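Ddb_g0293866 (Dictyostelium discoideum, PDB 5LW6) binds ADP-ribose through its macrodomain, the part present here, and probably acts as a poly-ADP-ribose-reading sensor of DNA damage. Local coordinates at residues Asn140-Leu154 against Lys207-Gly219. Sequence-based numbering, arbitrary orientation.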
# COMPACT_ATOMS: atom_id res chain seq x y z
N ASN A 140 12.75 2.71 6.58
CA ASN A 140 13.98 2.46 5.89
C ASN A 140 14.09 1.02 5.41
O ASN A 140 15.09 0.36 5.68
CB ASN A 140 15.19 2.86 6.79
CG ASN A 140 16.47 3.11 6.01
OD1 ASN A 140 16.46 3.24 4.82
ND2 ASN A 140 17.57 3.22 6.72
N LEU A 141 13.14 0.57 4.59
CA LEU A 141 13.14 -0.81 4.08
C LEU A 141 13.65 -0.92 2.68
O LEU A 141 13.50 -1.96 2.08
CB LEU A 141 11.72 -1.38 4.16
CG LEU A 141 11.07 -1.26 5.54
CD1 LEU A 141 9.66 -1.81 5.37
CD2 LEU A 141 11.78 -2.06 6.59
N GLY A 142 14.18 0.17 2.13
CA GLY A 142 14.81 0.15 0.83
C GLY A 142 13.82 0.14 -0.34
O GLY A 142 14.12 -0.48 -1.39
N CYS A 143 12.67 0.79 -0.19
CA CYS A 143 11.65 0.75 -1.24
C CYS A 143 11.46 2.15 -1.76
O CYS A 143 11.37 3.08 -0.97
CB CYS A 143 10.33 0.23 -0.73
SG CYS A 143 10.40 -1.57 -0.33
N LYS A 144 11.41 2.29 -3.08
CA LYS A 144 11.22 3.56 -3.70
C LYS A 144 9.79 4.09 -3.64
O LYS A 144 9.57 5.33 -3.78
CB LYS A 144 11.74 3.53 -5.15
CG LYS A 144 13.24 3.44 -5.16
CD LYS A 144 13.74 3.67 -6.58
CE LYS A 144 15.24 3.30 -6.74
NZ LYS A 144 15.95 4.47 -6.19
N LEU A 145 8.83 3.19 -3.42
CA LEU A 145 7.44 3.53 -3.32
C LEU A 145 6.95 3.08 -1.91
O LEU A 145 7.21 1.99 -1.49
CB LEU A 145 6.52 2.92 -4.39
CG LEU A 145 6.88 3.30 -5.84
CD1 LEU A 145 7.92 2.32 -6.27
CD2 LEU A 145 5.64 3.23 -6.74
N PHE A 146 6.28 3.99 -1.22
CA PHE A 146 5.82 3.73 0.15
C PHE A 146 4.32 4.03 0.19
O PHE A 146 3.94 5.15 -0.08
CB PHE A 146 6.56 4.61 1.16
CG PHE A 146 6.24 4.26 2.59
CD1 PHE A 146 5.13 4.79 3.23
CD2 PHE A 146 6.99 3.36 3.25
CE1 PHE A 146 4.79 4.44 4.53
CE2 PHE A 146 6.71 3.01 4.56
CZ PHE A 146 5.61 3.49 5.21
N ALA A 147 3.52 3.02 0.51
CA ALA A 147 2.05 3.11 0.54
C ALA A 147 1.59 3.23 1.97
O ALA A 147 2.12 2.53 2.89
CB ALA A 147 1.43 1.92 -0.08
N THR A 148 0.58 4.08 2.16
CA THR A 148 -0.08 4.28 3.44
C THR A 148 -1.59 4.30 3.28
O THR A 148 -2.09 4.85 2.31
CB THR A 148 0.44 5.61 4.09
OG1 THR A 148 -0.06 5.75 5.42
CG2 THR A 148 0.10 6.82 3.30
N GLU A 149 -2.32 3.79 4.27
CA GLU A 149 -3.80 3.84 4.20
C GLU A 149 -4.26 5.27 4.46
O GLU A 149 -3.63 6.00 5.24
CB GLU A 149 -4.40 2.95 5.22
CG GLU A 149 -4.08 1.49 4.90
CD GLU A 149 -4.79 0.46 5.80
OE1 GLU A 149 -5.71 0.81 6.64
OE2 GLU A 149 -4.37 -0.70 5.74
N SER A 150 -5.28 5.67 3.76
CA SER A 150 -5.85 7.00 3.91
C SER A 150 -7.38 6.92 3.84
O SER A 150 -7.99 5.83 3.89
CB SER A 150 -5.26 7.91 2.82
OG SER A 150 -5.66 9.27 2.99
N THR A 151 -8.02 8.07 3.75
CA THR A 151 -9.48 8.10 3.65
C THR A 151 -9.81 9.04 2.50
O THR A 151 -8.91 9.63 1.87
CB THR A 151 -10.14 8.65 4.95
OG1 THR A 151 -9.92 10.08 5.04
CG2 THR A 151 -9.64 7.99 6.22
N TRP A 152 -11.11 9.22 2.25
CA TRP A 152 -11.52 10.01 1.11
C TRP A 152 -10.89 11.43 1.14
O TRP A 152 -10.65 12.06 0.07
CB TRP A 152 -13.08 10.05 0.97
CG TRP A 152 -13.74 10.89 1.96
CD1 TRP A 152 -14.11 10.53 3.18
CD2 TRP A 152 -14.04 12.30 1.83
NE1 TRP A 152 -14.63 11.63 3.86
CE2 TRP A 152 -14.61 12.71 3.01
CE3 TRP A 152 -13.88 13.23 0.81
CZ2 TRP A 152 -15.04 14.03 3.23
CZ3 TRP A 152 -14.30 14.54 1.03
CH2 TRP A 152 -14.89 14.90 2.23
N ARG A 153 -10.62 11.91 2.35
CA ARG A 153 -10.14 13.29 2.50
C ARG A 153 -8.71 13.49 2.01
O ARG A 153 -8.27 14.61 1.79
CB ARG A 153 -10.17 13.71 3.96
CG ARG A 153 -11.50 13.85 4.63
CD ARG A 153 -12.15 15.17 4.28
NE ARG A 153 -11.96 16.32 5.19
CZ ARG A 153 -12.52 16.42 6.41
NH1 ARG A 153 -13.24 15.43 6.98
NH2 ARG A 153 -12.31 17.52 7.08
N LEU A 154 -7.95 12.41 1.97
CA LEU A 154 -6.61 12.46 1.50
C LEU A 154 -5.72 13.36 2.40
O LEU A 154 -4.92 14.14 1.92
CB LEU A 154 -6.54 12.86 0.04
CG LEU A 154 -7.12 11.89 -0.99
CD1 LEU A 154 -6.80 12.41 -2.36
CD2 LEU A 154 -6.71 10.39 -0.78
N LYS A 207 15.57 11.87 1.01
CA LYS A 207 16.99 12.04 1.05
C LYS A 207 17.72 10.93 1.74
O LYS A 207 18.80 10.51 1.28
CB LYS A 207 17.33 13.36 1.71
CG LYS A 207 17.04 14.57 0.83
CD LYS A 207 18.01 14.64 -0.37
CE LYS A 207 17.88 15.98 -1.09
NZ LYS A 207 18.39 15.88 -2.51
N GLU A 208 17.20 10.48 2.86
CA GLU A 208 17.83 9.43 3.64
C GLU A 208 17.24 8.07 3.40
O GLU A 208 17.95 7.06 3.33
CB GLU A 208 17.75 9.73 5.12
CG GLU A 208 18.86 10.67 5.61
CD GLU A 208 18.86 11.98 4.88
OE1 GLU A 208 17.86 12.76 5.07
OE2 GLU A 208 19.81 12.17 4.06
N TYR A 209 15.95 8.00 3.26
CA TYR A 209 15.31 6.65 3.22
C TYR A 209 14.94 6.21 1.79
O TYR A 209 14.46 5.11 1.57
CB TYR A 209 14.11 6.61 4.12
CG TYR A 209 14.38 6.78 5.60
CD1 TYR A 209 15.57 6.31 6.19
CD2 TYR A 209 13.50 7.51 6.39
CE1 TYR A 209 15.79 6.51 7.55
CE2 TYR A 209 13.74 7.72 7.74
CZ TYR A 209 14.90 7.24 8.31
OH TYR A 209 15.10 7.35 9.63
N GLY A 210 15.28 7.02 0.83
CA GLY A 210 15.23 6.64 -0.58
C GLY A 210 13.87 6.48 -1.19
O GLY A 210 13.73 5.86 -2.30
N ILE A 211 12.88 7.08 -0.57
CA ILE A 211 11.48 7.02 -1.05
C ILE A 211 11.28 8.08 -2.09
O ILE A 211 11.53 9.30 -1.82
CB ILE A 211 10.46 7.13 0.11
CG1 ILE A 211 10.52 5.90 1.05
CG2 ILE A 211 9.06 7.30 -0.47
CD1 ILE A 211 9.98 6.10 2.47
N ASP A 212 10.80 7.70 -3.27
CA ASP A 212 10.44 8.65 -4.33
C ASP A 212 8.99 9.01 -4.43
O ASP A 212 8.67 10.12 -4.91
CB ASP A 212 10.88 8.12 -5.68
CG ASP A 212 12.40 8.02 -5.79
OD1 ASP A 212 13.12 8.76 -5.08
OD2 ASP A 212 12.87 7.13 -6.55
N ILE A 213 8.11 8.08 -4.05
CA ILE A 213 6.68 8.22 -4.22
C ILE A 213 5.99 7.69 -2.98
O ILE A 213 6.29 6.61 -2.52
CB ILE A 213 6.16 7.43 -5.48
CG1 ILE A 213 6.79 7.92 -6.78
CG2 ILE A 213 4.61 7.45 -5.53
CD1 ILE A 213 6.85 6.82 -7.80
N VAL A 214 5.08 8.47 -2.42
CA VAL A 214 4.15 8.06 -1.34
C VAL A 214 2.75 7.84 -1.95
O VAL A 214 2.28 8.67 -2.70
CB VAL A 214 4.09 9.13 -0.18
CG1 VAL A 214 2.97 8.77 0.79
CG2 VAL A 214 5.44 9.22 0.51
N ILE A 215 2.17 6.72 -1.70
CA ILE A 215 0.90 6.36 -2.31
C ILE A 215 -0.13 6.24 -1.18
O ILE A 215 0.01 5.48 -0.21
CB ILE A 215 1.01 5.00 -3.03
CG1 ILE A 215 2.10 4.98 -4.09
CG2 ILE A 215 -0.36 4.57 -3.57
CD1 ILE A 215 2.41 3.60 -4.66
N LEU A 216 -1.21 7.02 -1.30
CA LEU A 216 -2.25 6.97 -0.34
C LEU A 216 -3.25 5.94 -0.85
O LEU A 216 -3.70 6.03 -1.96
CB LEU A 216 -2.93 8.36 -0.32
CG LEU A 216 -2.02 9.54 0.06
CD1 LEU A 216 -2.88 10.77 0.23
CD2 LEU A 216 -1.32 9.37 1.37
N VAL A 217 -3.61 4.98 -0.00
CA VAL A 217 -4.35 3.79 -0.42
C VAL A 217 -5.70 3.84 0.28
O VAL A 217 -5.74 3.84 1.48
CB VAL A 217 -3.57 2.54 0.09
CG1 VAL A 217 -4.37 1.29 -0.17
CG2 VAL A 217 -2.20 2.46 -0.57
N LEU A 218 -6.80 3.87 -0.44
CA LEU A 218 -8.11 4.01 0.17
C LEU A 218 -8.78 2.60 0.21
O LEU A 218 -9.58 2.22 -0.64
CB LEU A 218 -8.94 5.05 -0.60
CG LEU A 218 -8.72 6.47 -0.11
CD1 LEU A 218 -7.32 6.96 -0.36
CD2 LEU A 218 -9.71 7.38 -0.79
N GLY A 219 -8.35 1.80 1.18
CA GLY A 219 -8.90 0.47 1.36
C GLY A 219 -10.27 0.61 2.05
O GLY A 219 -10.66 1.68 2.49
O HOH W 1 15.20 2.78 2.55
O HOH W 2 15.14 6.87 -7.70
O HOH W 3 15.20 6.58 -4.17
O HOH W 4 -10.18 4.37 2.78
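Tyr209 lays its CD1 corner against the side-chain amide of Asn140, with CD1 3.3 Å from CG. Amide and ring planes are turned 42° from each other. With CG of Asn140 anti to its N, chi1 -160° swings the amide across the ring, which the side chain crosses at about a right angle. A water lies within hydrogen-bonding distance of Asn140 OD1, Gly142 N and Tyr209 O. Replacing Tyr209 by alanine would take away the ring and would probably leave the Asn140 amide without its neighbour on that side and freer to turn. Gly210, with positive phi, follows the end of helix 204-207. Ile211 then puts CD1 obliquely against Phe146, 4.0 Å from CB; the Phe146 ring also meets Phe139. Asp212 lies beside Lys144, both side chains pointing the same way. Lys144 NZ and Asp212 OD2 stay 4.1 Å apart, and two waters join the charged groups. Lys144 O accepts two backbone bonds, from Asp212 N and Ile213 N. From Ile213 to Val217 the chain runs parallel to 145-149, and the backbone bonds alternate as Phe146 N to Ile213 O, Ile215 N to Phe146 O, Thr148 N to Ile215 O and Val217 N to Thr148 O. Ile213 and Ile215 each bring CD1 to 3.9 Å from Leu145 CD2. On that face Val217 CG2 meets Ala147 CB, and helix 237-253 covers the layer. On the other face Leu216 CD2 presses on Thr148 CG2 at a tight 3.5 Å. Leu218 CD1 meets Leu154 CD2, also at 3.5 Å, crossing it at about a right angle beyond the strands. Strands 145-149 and 213-217 are thus neighbouring parallel strands in the central mixed sheet of the macrodomain, a three-layer alpha-beta-alpha fold.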